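PDB 2XSG: CCMAN5 from Cellulosimicrobium cellulans, which probably hydrolyses alpha-mannosidic bonds as a calcium-containing mannosidase of glycoside hydrolase family 92, and enables mannose-6-phosphate modification of yeast-produced human lysosomal enzymes. Local coordinates for residues Tyr200-Thr205 and Leu254-Val259; Gly291-Asp296 and Thr697-Asp702; Ala562-Met567 and Thr601-Leu606. All blocks are in the same frame, centred on the assembly; numbering follows the deposited sequence.

Contact 1: residues Tyr200-Thr205 and Leu254-Val259; sequences YTLYYT and LSPVSV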
loop_
_atom_site.group_PDB
_atom_site.type_symbol
_atom_site.label_atom_id
_atom_site.label_comp_id
_atom_site.label_asym_id
_atom_site.label_seq_id
_atom_site.Cartn_x
_atom_site.Cartn_y
_atom_site.Cartn_z
ATOM N N TYR A 200 17.436 2.443 -6.288
ATOM C CA TYR A 200 17.503 1.151 -5.598
ATOM C C TYR A 200 18.259 0.158 -6.499
ATOM O O TYR A 200 18.232 0.275 -7.716
ATOM C CB TYR A 200 16.095 0.612 -5.302
ATOM C CG TYR A 200 15.322 0.285 -6.567
ATOM C CD1 TYR A 200 14.498 1.229 -7.174
ATOM C CD2 TYR A 200 15.436 -0.975 -7.165
ATOM C CE1 TYR A 200 13.808 0.924 -8.351
ATOM C CE2 TYR A 200 14.765 -1.276 -8.346
ATOM C CZ TYR A 200 13.959 -0.326 -8.928
ATOM O OH TYR A 200 13.302 -0.645 -10.090
ATOM N N THR A 201 18.931 -0.809 -5.894
ATOM C CA THR A 201 19.569 -1.876 -6.657
ATOM C C THR A 201 19.117 -3.253 -6.167
ATOM O O THR A 201 19.043 -3.499 -4.956
ATOM C CB THR A 201 21.093 -1.761 -6.559
ATOM O OG1 THR A 201 21.490 -0.503 -7.121
ATOM C CG2 THR A 201 21.794 -2.913 -7.311
ATOM N N LEU A 202 18.827 -4.135 -7.117
ATOM C CA LEU A 202 18.538 -5.549 -6.838
ATOM C C LEU A 202 19.416 -6.448 -7.690
ATOM O O LEU A 202 19.675 -6.146 -8.865
ATOM C CB LEU A 202 17.065 -5.862 -7.109
ATOM C CG LEU A 202 16.053 -5.361 -6.072
ATOM C CD1 LEU A 202 14.663 -5.582 -6.619
ATOM C CD2 LEU A 202 16.226 -6.102 -4.713
ATOM N N TYR A 203 19.899 -7.537 -7.092
ATOM C CA TYR A 203 20.669 -8.549 -7.817
ATOM C C TYR A 203 19.751 -9.688 -8.220
ATOM O O TYR A 203 18.742 -9.951 -7.551
ATOM C CB TYR A 203 21.865 -9.046 -6.979
ATOM C CG TYR A 203 22.778 -7.911 -6.600
ATOM C CD1 TYR A 203 22.568 -7.195 -5.425
ATOM C CD2 TYR A 203 23.814 -7.513 -7.439
ATOM C CE1 TYR A 203 23.374 -6.132 -5.066
ATOM C CE2 TYR A 203 24.643 -6.414 -7.095
ATOM C CZ TYR A 203 24.411 -5.741 -5.903
ATOM O OH TYR A 203 25.214 -4.681 -5.529
ATOM N N TYR A 204 20.073 -10.347 -9.330
ATOM C CA TYR A 204 19.211 -11.426 -9.810
ATOM C C TYR A 204 20.026 -12.640 -10.290
ATOM O O TYR A 204 21.174 -12.510 -10.681
ATOM C CB TYR A 204 18.260 -10.913 -10.921
ATOM C CG TYR A 204 19.011 -10.602 -12.196
ATOM C CD1 TYR A 204 19.167 -11.575 -13.184
ATOM C CD2 TYR A 204 19.623 -9.355 -12.386
ATOM C CE1 TYR A 204 19.883 -11.313 -14.337
ATOM C CE2 TYR A 204 20.360 -9.084 -13.540
ATOM C CZ TYR A 204 20.486 -10.071 -14.504
ATOM O OH TYR A 204 21.199 -9.825 -15.646
ATOM N N THR A 205 19.397 -13.815 -10.261
ATOM C CA THR A 205 19.876 -14.995 -10.967
ATOM C C THR A 205 18.664 -15.621 -11.665
ATOM O O THR A 205 17.575 -15.647 -11.102
ATOM C CB THR A 205 20.557 -16.025 -10.011
ATOM O OG1 THR A 205 21.031 -17.141 -10.777
ATOM C CG2 THR A 205 19.565 -16.543 -8.961
ATOM N N LEU A 254 15.545 -12.911 -6.778
ATOM C CA LEU A 254 16.039 -11.559 -6.478
ATOM C C LEU A 254 16.660 -11.457 -5.088
ATOM O O LEU A 254 16.193 -12.064 -4.133
ATOM C CB LEU A 254 14.886 -10.528 -6.570
ATOM C CG LEU A 254 14.079 -10.487 -7.866
ATOM C CD1 LEU A 254 12.735 -9.734 -7.757
ATOM C CD2 LEU A 254 14.948 -9.874 -8.970
ATOM N N SER A 255 17.695 -10.641 -4.965
ATOM C CA SER A 255 18.324 -10.401 -3.665
ATOM C C SER A 255 18.849 -8.986 -3.628
ATOM O O SER A 255 19.483 -8.547 -4.583
ATOM C CB SER A 255 19.480 -11.381 -3.420
ATOM O OG SER A 255 20.184 -11.086 -2.211
ATOM N N PRO A 256 18.586 -8.265 -2.524
ATOM C CA PRO A 256 19.181 -6.958 -2.313
ATOM C C PRO A 256 20.659 -7.055 -1.944
ATOM O O PRO A 256 21.350 -6.020 -1.866
ATOM C CB PRO A 256 18.372 -6.395 -1.134
ATOM C CG PRO A 256 17.131 -7.281 -1.034
ATOM C CD PRO A 256 17.652 -8.611 -1.443
ATOM N N VAL A 257 21.150 -8.278 -1.742
ATOM C CA VAL A 257 22.495 -8.487 -1.194
ATOM C C VAL A 257 23.560 -8.771 -2.269
ATOM O O VAL A 257 24.609 -8.106 -2.304
ATOM C CB VAL A 257 22.478 -9.611 -0.132
ATOM C CG1 VAL A 257 23.889 -10.050 0.268
ATOM C CG2 VAL A 257 21.672 -9.164 1.091
ATOM N N SER A 258 23.323 -9.778 -3.107
ATOM C CA SER A 258 24.302 -10.144 -4.133
ATOM C C SER A 258 23.751 -11.181 -5.058
ATOM O O SER A 258 22.693 -11.785 -4.786
ATOM C CB SER A 258 25.613 -10.657 -3.508
ATOM O OG SER A 258 25.472 -11.961 -2.944
ATOM N N VAL A 259 24.454 -11.376 -6.170
ATOM C CA VAL A 259 24.096 -12.427 -7.096
ATOM C C VAL A 259 24.235 -13.790 -6.413
ATOM O O VAL A 259 23.346 -14.638 -6.519
ATOM C CB VAL A 259 24.943 -12.353 -8.390
ATOM C CG1 VAL A 259 25.109 -13.750 -9.014
ATOM C CG2 VAL A 259 24.281 -11.382 -9.392
#

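Contact 2: residues Gly291-Asp296 and Thr697-Asp702; sequences GRVAID and TTITYD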
loop_
_atom_site.group_PDB
_atom_site.type_symbol
_atom_site.label_atom_id
_atom_site.label_comp_id
_atom_site.label_asym_id
_atom_site.label_seq_id
_atom_site.Cartn_x
_atom_site.Cartn_y
_atom_site.Cartn_z
ATOM N N GLY A 291 -6.354 -16.888 6.244
ATOM C CA GLY A 291 -7.057 -17.622 7.306
ATOM C C GLY A 291 -6.945 -17.041 8.709
ATOM O O GLY A 291 -7.608 -17.530 9.643
ATOM N N ARG A 292 -6.110 -16.005 8.859
ATOM C CA ARG A 292 -6.016 -15.257 10.105
ATOM C C ARG A 292 -7.324 -14.546 10.430
ATOM O O ARG A 292 -7.611 -14.294 11.608
ATOM C CB ARG A 292 -4.881 -14.240 10.052
ATOM C CG ARG A 292 -3.492 -14.860 9.962
ATOM C CD ARG A 292 -2.429 -13.760 9.920
ATOM N NE ARG A 292 -1.076 -14.320 9.865
ATOM C CZ ARG A 292 -0.381 -14.727 10.927
ATOM N NH1 ARG A 292 -0.902 -14.638 12.156
ATOM N NH2 ARG A 292 0.842 -15.224 10.758
ATOM N N VAL A 293 -8.094 -14.216 9.384
ATOM C CA VAL A 293 -9.455 -13.686 9.524
ATOM C C VAL A 293 -10.498 -14.623 8.913
ATOM O O VAL A 293 -10.485 -14.900 7.699
ATOM C CB VAL A 293 -9.610 -12.293 8.903
ATOM C CG1 VAL A 293 -10.953 -11.682 9.332
ATOM C CG2 VAL A 293 -8.466 -11.399 9.327
ATOM N N ALA A 294 -11.392 -15.120 9.762
ATOM C CA ALA A 294 -12.465 -16.011 9.330
ATOM C C ALA A 294 -13.802 -15.320 9.458
ATOM O O ALA A 294 -14.163 -14.811 10.519
ATOM C CB ALA A 294 -12.457 -17.314 10.125
ATOM N N ILE A 295 -14.549 -15.324 8.362
ATOM C CA ILE A 295 -15.791 -14.574 8.276
ATOM C C ILE A 295 -17.028 -15.461 8.039
ATOM O O ILE A 295 -17.013 -16.411 7.260
ATOM C CB ILE A 295 -15.656 -13.483 7.203
ATOM C CG1 ILE A 295 -14.847 -12.330 7.767
ATOM C CG2 ILE A 295 -17.010 -12.986 6.726
ATOM C CD1 ILE A 295 -14.362 -11.446 6.737
ATOM N N ASP A 296 -18.098 -15.111 8.740
ATOM C CA ASP A 296 -19.396 -15.713 8.561
ATOM C C ASP A 296 -20.288 -14.547 8.131
ATOM O O ASP A 296 -20.565 -13.646 8.919
ATOM C CB ASP A 296 -19.841 -16.352 9.896
ATOM C CG ASP A 296 -21.315 -16.765 9.912
ATOM O OD1 ASP A 296 -22.004 -16.676 8.873
ATOM O OD2 ASP A 296 -21.795 -17.182 10.990
ATOM N N THR A 697 -16.817 -12.096 12.725
ATOM C CA THR A 697 -15.456 -11.964 12.194
ATOM C C THR A 697 -14.450 -12.375 13.291
ATOM O O THR A 697 -14.477 -11.807 14.385
ATOM C CB THR A 697 -15.207 -10.542 11.667
ATOM O OG1 THR A 697 -16.016 -10.326 10.495
ATOM C CG2 THR A 697 -13.741 -10.321 11.336
ATOM N N THR A 698 -13.619 -13.384 13.007
ATOM C CA THR A 698 -12.670 -13.958 13.982
ATOM C C THR A 698 -11.225 -13.779 13.510
ATOM O O THR A 698 -10.840 -14.263 12.439
ATOM C CB THR A 698 -12.942 -15.485 14.229
ATOM O OG1 THR A 698 -14.286 -15.671 14.697
ATOM C CG2 THR A 698 -11.978 -16.073 15.248
ATOM N N ILE A 699 -10.433 -13.092 14.319
ATOM C CA ILE A 699 -9.002 -12.977 14.076
ATOM C C ILE A 699 -8.282 -13.946 15.004
ATOM O O ILE A 699 -8.340 -13.790 16.226
ATOM C CB ILE A 699 -8.475 -11.534 14.287
ATOM C CG1 ILE A 699 -9.280 -10.531 13.438
ATOM C CG2 ILE A 699 -6.958 -11.474 13.965
ATOM C CD1 ILE A 699 -9.018 -9.006 13.808
ATOM N N THR A 700 -7.630 -14.953 14.413
ATOM C CA THR A 700 -6.886 -15.977 15.161
ATOM C C THR A 700 -5.402 -15.626 15.200
ATOM O O THR A 700 -4.781 -15.426 14.157
ATOM C CB THR A 700 -7.093 -17.371 14.538
ATOM O OG1 THR A 700 -8.505 -17.621 14.392
ATOM C CG2 THR A 700 -6.449 -18.464 15.388
ATOM N N TYR A 701 -4.863 -15.502 16.411
ATOM C CA TYR A 701 -3.455 -15.171 16.620
ATOM C C TYR A 701 -2.562 -16.416 16.654
ATOM O O TYR A 701 -3.058 -17.539 16.724
ATOM C CB TYR A 701 -3.298 -14.282 17.866
ATOM C CG TYR A 701 -4.116 -13.028 17.687
ATOM C CD1 TYR A 701 -3.773 -12.101 16.710
ATOM C CD2 TYR A 701 -5.288 -12.812 18.429
ATOM C CE1 TYR A 701 -4.531 -10.966 16.510
ATOM C CE2 TYR A 701 -6.062 -11.677 18.236
ATOM C CZ TYR A 701 -5.673 -10.757 17.273
ATOM O OH TYR A 701 -6.414 -9.639 17.051
ATOM N N ASP A 702 -1.250 -16.212 16.589
ATOM C CA ASP A 702 -0.300 -17.316 16.443
ATOM C C ASP A 702 -0.395 -18.367 17.546
ATOM O O ASP A 702 -0.092 -19.523 17.300
ATOM C CB ASP A 702 1.135 -16.792 16.291
ATOM C CG ASP A 702 1.320 -15.973 15.003
ATOM O OD1 ASP A 702 0.582 -16.236 14.028
ATOM O OD2 ASP A 702 2.186 -15.067 14.963
HETATM O O HOH W 1 -9.648 -16.643 12.027
HETATM O O HOH W 2 3.329 -15.349 12.746
HETATM O O HOH W 3 -3.045 -13.351 13.396
HETATM O O HOH W 4 -15.988 -15.628 12.426
#

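Contact 3: residues Ala562-Met567 and Thr601-Leu606; sequences AARLGM and TGEPSL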
loop_
_atom_site.group_PDB
_atom_site.type_symbol
_atom_site.label_atom_id
_atom_site.label_comp_id
_atom_site.label_asym_id
_atom_site.label_seq_id
_atom_site.Cartn_x
_atom_site.Cartn_y
_atom_site.Cartn_z
ATOM N N ALA A 562 -19.963 23.499 18.136
ATOM C CA ALA A 562 -19.315 23.961 16.914
ATOM C C ALA A 562 -18.720 22.773 16.150
ATOM O O ALA A 562 -18.904 22.671 14.937
ATOM C CB ALA A 562 -18.243 25.007 17.215
ATOM N N ALA A 563 -18.028 21.877 16.870
ATOM C CA ALA A 563 -17.462 20.640 16.276
ATOM C C ALA A 563 -18.537 19.761 15.675
ATOM O O ALA A 563 -18.374 19.237 14.559
ATOM C CB ALA A 563 -16.690 19.847 17.312
ATOM N N ARG A 564 -19.623 19.583 16.431
ATOM C CA ARG A 564 -20.717 18.693 16.051
ATOM C C ARG A 564 -21.342 19.174 14.751
ATOM O O ARG A 564 -21.599 18.366 13.851
ATOM C CB ARG A 564 -21.765 18.594 17.175
ATOM C CG ARG A 564 -22.921 17.586 16.914
ATOM C CD ARG A 564 -24.096 17.760 17.910
ATOM N NE ARG A 564 -24.892 18.952 17.610
ATOM C CZ ARG A 564 -25.830 19.023 16.664
ATOM N NH1 ARG A 564 -26.125 17.958 15.918
ATOM N NH2 ARG A 564 -26.482 20.169 16.461
ATOM N N LEU A 565 -21.545 20.489 14.650
ATOM C CA LEU A 565 -22.138 21.093 13.454
ATOM C C LEU A 565 -21.134 21.098 12.285
ATOM O O LEU A 565 -21.519 20.911 11.136
ATOM C CB LEU A 565 -22.643 22.507 13.755
ATOM C CG LEU A 565 -23.891 22.619 14.650
ATOM C CD1 LEU A 565 -24.052 24.034 15.149
ATOM C CD2 LEU A 565 -25.157 22.194 13.902
ATOM N N GLY A 566 -19.850 21.303 12.588
ATOM C CA GLY A 566 -18.784 21.193 11.579
ATOM C C GLY A 566 -18.734 19.816 10.921
ATOM O O GLY A 566 -18.647 19.697 9.683
ATOM N N MET A 567 -18.806 18.778 11.753
ATOM C CA MET A 567 -18.758 17.387 11.297
ATOM C C MET A 567 -19.942 17.074 10.420
ATOM O O MET A 567 -19.781 16.495 9.354
ATOM C CB MET A 567 -18.680 16.424 12.480
ATOM C CG MET A 567 -17.260 16.061 12.871
ATOM S SD MET A 567 -16.215 15.450 11.504
ATOM C CE MET A 567 -17.053 13.951 11.052
ATOM N N THR A 601 -18.103 13.641 18.357
ATOM C CA THR A 601 -19.094 14.706 18.496
ATOM C C THR A 601 -20.398 14.214 19.090
ATOM O O THR A 601 -21.417 14.898 18.973
ATOM C CB THR A 601 -19.440 15.380 17.146
ATOM O OG1 THR A 601 -19.898 14.387 16.215
ATOM C CG2 THR A 601 -18.234 16.138 16.586
ATOM N N GLY A 602 -20.365 13.033 19.708
ATOM C CA GLY A 602 -21.536 12.447 20.378
ATOM C C GLY A 602 -22.579 11.910 19.418
ATOM O O GLY A 602 -23.757 11.759 19.769
ATOM N N GLU A 603 -22.166 11.614 18.190
ATOM C CA GLU A 603 -23.122 11.085 17.204
ATOM C C GLU A 603 -22.594 9.807 16.557
ATOM O O GLU A 603 -22.382 9.755 15.344
ATOM C CB GLU A 603 -23.492 12.161 16.171
ATOM C CG GLU A 603 -24.140 13.401 16.806
ATOM C CD GLU A 603 -24.886 14.244 15.804
ATOM O OE1 GLU A 603 -24.245 15.070 15.126
ATOM O OE2 GLU A 603 -26.116 14.071 15.679
ATOM N N PRO A 604 -22.347 8.770 17.380
ATOM C CA PRO A 604 -21.728 7.556 16.843
ATOM C C PRO A 604 -22.577 6.898 15.741
ATOM O O PRO A 604 -22.018 6.269 14.833
ATOM C CB PRO A 604 -21.612 6.629 18.061
ATOM C CG PRO A 604 -21.959 7.448 19.250
ATOM C CD PRO A 604 -22.716 8.631 18.804
ATOM N N SER A 605 -23.902 7.065 15.787
ATOM C CA SER A 605 -24.759 6.499 14.724
ATOM C C SER A 605 -24.344 6.990 13.327
ATOM O O SER A 605 -24.408 6.232 12.364
ATOM C CB SER A 605 -26.262 6.719 15.007
ATOM O OG SER A 605 -26.677 8.070 14.853
ATOM N N LEU A 606 -23.880 8.239 13.229
ATOM C CA LEU A 606 -23.480 8.810 11.943
ATOM C C LEU A 606 -22.174 8.208 11.431
ATOM O O LEU A 606 -21.992 8.047 10.229
ATOM C CB LEU A 606 -23.388 10.344 12.005
ATOM C CG LEU A 606 -24.697 11.143 12.206
ATOM C CD1 LEU A 606 -24.370 12.612 12.309
ATOM C CD2 LEU A 606 -25.723 10.895 11.078
HETATM O O HOH W 5 -21.595 15.591 14.521
#

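Contact 1: residues Tyr200-Thr205 and Leu254-Val259
Tyr203 and Ser255 face each other as an antiparallel hydrogen-bonded pair. Tyr203 N donates to Ser255 O over 2.7 Å with an N-H...O angle of 158°, and Ser255 N returns a bond of 2.9 Å to Tyr203 O. The same carbonyl of Tyr203 also takes a CA-H...O contact from Leu254 CA. Just past this pair the backbone of 254-259 leaves the strand: Ser255 OG accepts from Val257 N at 3.0 Å, an ST turn, and Ser258 OG caps Gln261 N at the start of helix 259-270. The contact therefore marks where strand 248-255 of the large antiparallel sheet in the GH92 N-terminal domain hands over to the helix leading toward the catalytic part. Tyr203 sits against this exit. With CG anti to its carbonyl carbon (chi1 -58°), the ring has Ser258 CA over one face, 4.0 Å from the ring centroid as a CH-pi contact, and Thr201 CG2 off the other; Ser255 O lies at the ring edge. Trimming Tyr203 to an alanine would spare the strand pairing but is likely to strip Ser258 CA of its aromatic partner and open a gap beside the turn. Val259 CG2 reaches Tyr204 O at 3.5 Å. On the other side of the sheet Tyr204 CB meets Leu254 CD2 at 4.0 Å, while Tyr204 OH bonds to Ser174 O. Leu202 CD2 packs on Pro256 CG, also at 4.0 Å.

Contact 2: residues Gly291-Asp296 and Thr697-Asp702
Ala294 and Thr698 pair N to O in both directions, each bond 2.9 Å, at the middle of two antiparallel strands whose axes pass 4.7 Å apart at 163°. Thr700 N to Arg292 O carries the ladder one step further. Beyond it the extended Arg292 side chain runs out to Asp702: NH1 donates 2.9 Å to OD1, meeting it on the syn side but 30° out of the carboxylate plane. The guanidinium and carboxylate planes stand 68° apart; OD1 is the oxygen that meets both nitrogens, NH2 only weakly. Two waters steady this bridge: one joins Arg292 NH1 to Thr700 O, the other links NH2 to Asp702 OD2. On the face shared by Val293, Ile295, Thr697 and Ile699, Val293 CG1 touches Thr697 CG2 at 3.7 Å, and Ile295 CG1 lies beside Thr697 OG1 at 3.6 Å; helix 306-318 packs on Val293 and Ile295 through Phe311. Strand 293-296, straight after helix 275-290, thus forms an outer strand of the mixed sheet built otherwise from the C-terminal strands, a long-range antiparallel addition across some four hundred residues.

Contact 3: residues Ala562-Met567 and Thr601-Leu606
Thr601 pushes its methyl against helix 560-570. CG2 lies 3.6 Å from Arg564 CA, 3.7 Å from Ala563 O and 3.8 Å from Met567 CG, so one carbon is held by residues from successive turns. Beside it, Arg564 lays its aliphatic part along the incoming loop, CG 3.4 Å from Glu603 OE1. Its CG is anti to the backbone N (chi1 -176°), and a bend at chi3 then carries the guanidinium round to meet Glu603 OE1 at its edge. NH1 stands 3.5 Å from that oxygen, a long salt bridge, with the guanidinium and carboxylate planes 67° apart. A single water ties the pieces together: it lies 2.7 Å from Thr601 OG1, to which it is hydrogen-bonded, and donates to Arg564 O and to Glu603 OE1, the latter over 2.8 Å. Farther out, Phe598 O is hydrogen-bonded to Thr601 OG1, Glu561 OE2 forms a salt bridge with Arg564 NH2, and Arg568 NH1 forms another with Glu603 OE2, so charges of opposite sign follow one another and would probably fix both flat groups. This is a helix-to-loop packing, in which the chain leading into helix 604-616 docks on the preceding helix 560-570, within the GH92 catalytic domain, whose clan is consistent with an alpha/alpha toroid.

In the fold
Contacts 1 and 2 have centres 35 Å apart and follow one another in sequence: strand pairing in the N-terminal domain closes before helices 259-270 and 275-290 lead to strand 293-296. Contact 3 lies 52 Å from contact 1, centre to centre, across the middle of the chain. Contact 2 spans most of the catalytic part and encloses contact 3 in sequence, although their nearest atoms are about 18 Å apart. The calcium, which probably marks the catalytic site as in GH92 relatives, draws on distant parts of the sequence: Asn588 and Glu589 fall between the two segments of contact 3, and Asp662 between Leu606 and Thr697. None of these ligands belongs to the contacts.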